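Local coordinates for catechol 2,3-dioxygenase (Rhodococcus sp., PDB 2WL9), which probably cleaves the aromatic ring of catechols next to the two hydroxyl groups, using iron and dioxygen, as a type I extradiol dioxygenase, at residues K139-T142 with E143-L147; T218-D221 with D222-Y225. One frame throughout, in Å; residues are numbered along the deposited sequence.

Contact 1 (K139-T142 with E143-L147)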
ATOM      1  N   LYS C 139      16.172 -17.423  -8.257  1.00 18.48           N
ATOM      2  CA  LYS C 139      17.171 -16.830  -9.143  1.00 17.90           C
ATOM      3  C   LYS C 139      18.385 -16.363  -8.329  1.00 17.66           C
ATOM      4  O   LYS C 139      18.485 -16.658  -7.133  1.00 18.10           O
ATOM      5  CB  LYS C 139      16.532 -15.656  -9.895  1.00 18.16           C
ATOM      6  N   PHE C 140      19.318 -15.657  -8.965  1.00 16.81           N
ATOM      7  CA  PHE C 140      20.376 -14.981  -8.230  1.00 16.86           C
ATOM      8  C   PHE C 140      19.961 -13.539  -7.981  1.00 16.87           C
ATOM      9  O   PHE C 140      19.155 -12.978  -8.730  1.00 17.04           O
ATOM     10  CB  PHE C 140      21.725 -15.033  -8.977  1.00 16.63           C
ATOM     11  CG  PHE C 140      22.365 -16.393  -8.977  1.00 16.99           C
ATOM     12  CD1 PHE C 140      23.120 -16.822  -7.887  1.00 17.02           C
ATOM     13  CD2 PHE C 140      22.206 -17.253 -10.059  1.00 16.56           C
ATOM     14  CE1 PHE C 140      23.711 -18.079  -7.882  1.00 16.85           C
ATOM     15  CE2 PHE C 140      22.781 -18.518 -10.060  1.00 17.16           C
ATOM     16  CZ  PHE C 140      23.542 -18.930  -8.964  1.00 17.13           C
ATOM     17  N   VAL C 141      20.491 -12.963  -6.906  1.00 17.25           N
ATOM     18  CA  VAL C 141      20.347 -11.539  -6.625  1.00 17.52           C
ATOM     19  C   VAL C 141      21.468 -10.780  -7.333  1.00 18.12           C
ATOM     20  O   VAL C 141      22.641 -10.887  -6.949  1.00 17.92           O
ATOM     21  CB  VAL C 141      20.417 -11.242  -5.101  1.00 17.56           C
ATOM     22  CG1 VAL C 141      20.311  -9.751  -4.851  1.00 17.42           C
ATOM     23  CG2 VAL C 141      19.327 -11.997  -4.341  1.00 16.59           C
ATOM     24  N   THR C 142      21.128 -10.025  -8.375  1.00 18.72           N
ATOM     25  CA  THR C 142      22.158  -9.282  -9.107  1.00 19.80           C
ATOM     26  C   THR C 142      21.736  -7.879  -9.526  1.00 20.66           C
ATOM     27  O   THR C 142      22.574  -6.975  -9.594  1.00 20.80           O
ATOM     28  CB  THR C 142      22.623 -10.009 -10.392  1.00 19.77           C
ATOM     29  OG1 THR C 142      21.501 -10.206 -11.264  1.00 20.90           O
ATOM     30  CG2 THR C 142      23.304 -11.345 -10.080  1.00 19.28           C
ATOM     31  N   GLU C 143      20.448  -7.722  -9.829  1.00 21.26           N
ATOM     32  CA  GLU C 143      19.905  -6.502 -10.420  1.00 22.31           C
ATOM     33  C   GLU C 143      20.232  -5.243  -9.616  1.00 21.97           C
ATOM     34  O   GLU C 143      19.717  -5.040  -8.517  1.00 21.85           O
ATOM     35  CB  GLU C 143      18.388  -6.640 -10.605  1.00 22.98           C
ATOM     36  CG  GLU C 143      17.738  -5.494 -11.373  1.00 26.98           C
ATOM     37  CD  GLU C 143      18.131  -5.465 -12.836  1.00 31.77           C
ATOM     38  OE1 GLU C 143      17.878  -6.470 -13.542  1.00 33.18           O
ATOM     39  OE2 GLU C 143      18.688  -4.429 -13.280  1.00 33.86           O
ATOM     40  N   GLY C 144      21.099  -4.405 -10.182  1.00 21.66           N
ATOM     41  CA  GLY C 144      21.537  -3.172  -9.528  1.00 21.74           C
ATOM     42  C   GLY C 144      22.453  -3.430  -8.340  1.00 21.55           C
ATOM     43  O   GLY C 144      22.748  -2.520  -7.564  1.00 21.76           O
ATOM     44  N   GLN C 145      22.906  -4.672  -8.209  1.00 21.46           N
ATOM     45  CA  GLN C 145      23.768  -5.081  -7.103  1.00 21.16           C
ATOM     46  C   GLN C 145      25.021  -5.831  -7.545  1.00 20.54           C
ATOM     47  O   GLN C 145      25.828  -6.222  -6.704  1.00 20.36           O
ATOM     48  CB  GLN C 145      22.978  -5.935  -6.114  1.00 21.15           C
ATOM     49  CG  GLN C 145      21.980  -5.156  -5.273  1.00 22.57           C
ATOM     50  CD  GLN C 145      21.409  -5.996  -4.153  1.00 22.31           C
ATOM     51  OE1 GLN C 145      22.146  -6.623  -3.398  1.00 23.03           O
ATOM     52  NE2 GLN C 145      20.090  -6.015  -4.043  1.00 24.15           N
ATOM     53  N   GLY C 146      25.187  -6.032  -8.854  1.00 20.07           N
ATOM     54  CA  GLY C 146      26.345  -6.770  -9.369  1.00 20.10           C
ATOM     55  C   GLY C 146      26.329  -8.254  -9.041  1.00 19.96           C
ATOM     56  O   GLY C 146      25.358  -8.757  -8.479  1.00 20.04           O
ATOM     57  N   LEU C 147      27.406  -8.963  -9.374  1.00 19.90           N
ATOM     58  CA  LEU C 147      27.412 -10.427  -9.250  1.00 19.96           C
ATOM     59  C   LEU C 147      27.460 -10.941  -7.811  1.00 19.43           C
ATOM     60  O   LEU C 147      27.051 -12.064  -7.548  1.00 19.06           O
ATOM     61  CB  LEU C 147      28.525 -11.075 -10.092  1.00 19.98           C
ATOM     62  CG  LEU C 147      29.967 -11.089  -9.588  1.00 20.98           C
ATOM     63  CD1 LEU C 147      30.729 -12.294 -10.139  1.00 21.43           C
ATOM     64  CD2 LEU C 147      30.643  -9.806 -10.006  1.00 22.23           C
TER
HETATM   65  O   HOH W   1      24.812 -12.759  -6.163  1.00 17.36           O

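Contact 2 (T218-D221 with D222-Y225)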
ATOM      1  N   THR C 218      18.042 -15.749  -4.408  1.00 18.45           N
ATOM      2  CA  THR C 218      16.800 -15.093  -3.970  1.00 18.61           C
ATOM      3  C   THR C 218      16.045 -15.951  -2.953  1.00 19.29           C
ATOM      4  O   THR C 218      15.397 -15.419  -2.039  1.00 19.63           O
ATOM      5  CB  THR C 218      15.832 -14.756  -5.143  1.00 18.26           C
ATOM      6  OG1 THR C 218      15.475 -15.955  -5.838  1.00 17.83           O
ATOM      7  CG2 THR C 218      16.447 -13.756  -6.112  1.00 18.48           C
ATOM      8  N   HIS C 219      16.157 -17.270  -3.106  1.00 19.48           N
ATOM      9  CA  HIS C 219      15.374 -18.221  -2.332  1.00 20.33           C
ATOM     10  C   HIS C 219      16.276 -19.053  -1.429  1.00 20.17           C
ATOM     11  O   HIS C 219      17.291 -19.607  -1.874  1.00 19.79           O
ATOM     12  CB  HIS C 219      14.601 -19.161  -3.262  1.00 20.24           C
ATOM     13  CG  HIS C 219      13.445 -18.520  -3.966  1.00 21.66           C
ATOM     14  ND1 HIS C 219      13.569 -17.382  -4.731  1.00 21.34           N
ATOM     15  CD2 HIS C 219      12.140 -18.881  -4.038  1.00 22.76           C
ATOM     16  CE1 HIS C 219      12.393 -17.066  -5.244  1.00 22.53           C
ATOM     17  NE2 HIS C 219      11.507 -17.958  -4.835  1.00 22.96           N
ATOM     18  N   LEU C 220      15.887 -19.148  -0.162  1.00 20.61           N
ATOM     19  CA  LEU C 220      16.653 -19.911   0.821  1.00 20.86           C
ATOM     20  C   LEU C 220      16.855 -21.358   0.375  1.00 20.98           C
ATOM     21  O   LEU C 220      17.926 -21.929   0.570  1.00 21.23           O
ATOM     22  CB  LEU C 220      15.981 -19.843   2.203  1.00 21.26           C
ATOM     23  CG  LEU C 220      16.545 -20.662   3.379  1.00 21.85           C
ATOM     24  CD1 LEU C 220      18.056 -20.533   3.530  1.00 22.28           C
ATOM     25  CD2 LEU C 220      15.853 -20.253   4.683  1.00 23.70           C
ATOM     26  N   ASP C 221      15.838 -21.938  -0.250  1.00 21.24           N
ATOM     27  CA  ASP C 221      15.874 -23.350  -0.631  1.00 21.82           C
ATOM     28  C   ASP C 221      16.967 -23.707  -1.641  1.00 21.72           C
ATOM     29  O   ASP C 221      17.408 -24.860  -1.700  1.00 21.97           O
ATOM     30  CB  ASP C 221      14.491 -23.793  -1.108  1.00 22.11           C
ATOM     31  CG  ASP C 221      13.471 -23.777   0.017  1.00 22.66           C
ATOM     32  OD1 ASP C 221      13.894 -23.725   1.183  1.00 23.83           O
ATOM     33  OD2 ASP C 221      12.261 -23.805  -0.253  1.00 23.34           O
ATOM     34  N   ASP C 222      17.397 -22.716  -2.421  1.00 21.52           N
ATOM     35  CA  ASP C 222      18.530 -22.870  -3.332  1.00 21.09           C
ATOM     36  C   ASP C 222      19.861 -22.936  -2.599  1.00 20.98           C
ATOM     37  O   ASP C 222      20.781 -23.629  -3.037  1.00 21.09           O
ATOM     38  CB  ASP C 222      18.537 -21.748  -4.374  1.00 21.02           C
ATOM     39  CG  ASP C 222      17.585 -22.027  -5.523  1.00 20.99           C
ATOM     40  OD1 ASP C 222      17.470 -23.209  -5.907  1.00 22.34           O
ATOM     41  OD2 ASP C 222      16.952 -21.077  -6.034  1.00 20.26           O
ATOM     42  N   LEU C 223      19.965 -22.207  -1.493  1.00 21.16           N
ATOM     43  CA  LEU C 223      21.133 -22.304  -0.625  1.00 21.23           C
ATOM     44  C   LEU C 223      21.203 -23.693  -0.002  1.00 21.57           C
ATOM     45  O   LEU C 223      22.271 -24.310   0.025  1.00 21.22           O
ATOM     46  CB  LEU C 223      21.103 -21.221   0.457  1.00 21.23           C
ATOM     47  CG  LEU C 223      22.242 -21.197   1.480  1.00 21.85           C
ATOM     48  CD1 LEU C 223      23.588 -20.887   0.825  1.00 22.50           C
ATOM     49  CD2 LEU C 223      21.937 -20.196   2.578  1.00 23.29           C
ATOM     50  N   GLY C 224      20.057 -24.180   0.474  1.00 22.05           N
ATOM     51  CA  GLY C 224      19.950 -25.521   1.045  1.00 22.93           C
ATOM     52  C   GLY C 224      20.316 -26.602   0.043  1.00 23.35           C
ATOM     53  O   GLY C 224      21.029 -27.545   0.375  1.00 23.22           O
ATOM     54  N   TYR C 225      19.824 -26.444  -1.184  1.00 23.90           N
ATOM     55  CA  TYR C 225      20.134 -27.334  -2.300  1.00 24.39           C
ATOM     56  C   TYR C 225      21.640 -27.367  -2.589  1.00 24.43           C
ATOM     57  O   TYR C 225      22.232 -28.446  -2.681  1.00 24.44           O
ATOM     58  CB  TYR C 225      19.349 -26.880  -3.533  1.00 24.65           C
ATOM     59  CG  TYR C 225      19.370 -27.803  -4.732  1.00 25.70           C
ATOM     60  CD1 TYR C 225      18.217 -28.488  -5.120  1.00 27.40           C
ATOM     61  CD2 TYR C 225      20.516 -27.952  -5.512  1.00 26.83           C
ATOM     62  CE1 TYR C 225      18.211 -29.318  -6.227  1.00 27.57           C
ATOM     63  CE2 TYR C 225      20.519 -28.788  -6.631  1.00 26.67           C
ATOM     64  CZ  TYR C 225      19.365 -29.469  -6.976  1.00 27.18           C
ATOM     65  OH  TYR C 225      19.348 -30.298  -8.072  1.00 27.21           O
TER
HETATM   66  O   HOH W   2      17.290 -18.508  -5.305  1.00 19.69           O

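Contact 1 (K139-T142 with E143-L147)
Thr142 and Gln145 are joined by a backbone hydrogen bond that closes a tight turn. Gln145 N donates to Thr142 O at 2.7 Å, with an angle of 155° at the hydrogen. The donor lies above the carbonyl plane. With Glu143 and Gly144 at the corners, the backbone angles fit a type II beta turn, and the positive phi of Gly144 suits glycine.

A weaker contact follows: Thr142 CA makes a CA-H...O contact of 3.3 Å with Gly146 O, bent at the hydrogen. A water bridges two carbonyls, donating to Val141 O at 3.0 Å and to Leu147 O at 2.7 Å.

Side-chain packing is slight. Val141 CG1, anti to the backbone N (chi1 178°), meets the amide end of Gln145, with NE2 at 3.8 Å and OE1 at 3.9 Å. Thr142 CG2 lies 3.7 Å from Gly146 O.

Outside the turn, Thr142 OG1 is hydrogen-bonded to Asp46. Arg195 hydrogen-bonds through NH2 to Val141 O and Gly146 O, and through NE to Gln145 O.

Much of the polar bonding here falls on carbonyl oxygens. One guanidinium group and one water gather several of them, which probably offsets the crowding of acceptors where the chain reverses before strand 149-152.

Contact 2 (T218-D221 with D222-Y225)
His219 and Asp222 meet where helix 220-232 begins. Asp222 N donates to His219 O at 3.2 Å, from well above the carbonyl plane, and His219 CB lies 4.1 Å from Asp222 OD2. From the next acceptor, Leu220 O, Gly224 N is bonded at 3.1 Å, in the carbonyl plane and with 162° at the hydrogen. Tyr225 N bonds to Asp221 O at 2.9 Å. The bond of Leu223 N to Leu220 O is weak.

On the apolar side, Leu220 CD1 touches Leu223 CD2 at 4.0 Å. Both leucines set CG anti to the backbone N, and both pack on Trp266 of strand 261-266.

The next shell lies at the helix start. A water accepts from His219 N and donates to Asp222 OD2 at 2.7 Å, so it joins that backbone N to the carboxylate three residues on. Thr218 OG1 and His219 ND1 share a hydrogen bond of 2.6 Å.

Further out, Asp222 OD1 forms a salt bridge with Arg134 and takes a bond from Phe137 N, while OD2 takes one from Gly138 N. Asp221 OD1 forms a salt bridge with Lys243 of a second subunit.

Two acids thus sit in the first helical turn, where the helix dipole probably favours their negative charge. Asp222 ties the turn to the 134-138 loop, and Asp221 ties it to a neighbouring subunit.

From the N terminus, the chain leaves strand 115-120 and reaches contact 1, whose turn closes a small loop just before strand 149-152. Contact 2 comes later, where strand 210-217 gives way to helix 220-232. The two follow in series and neither encloses nor crosses the other. Their centres are about 15 Å apart, yet they touch. Lys139 O and Thr218 N are 2.9 Å apart, a probable hydrogen bond, and Val141 CG2 packs on Thr218 CG2. Backbone bonding of Val141 with Glu216 extends this junction. The loop before strand 149-152 is thereby joined to the end of strand 210-217 and to Thr218, just ahead of helix 220-232.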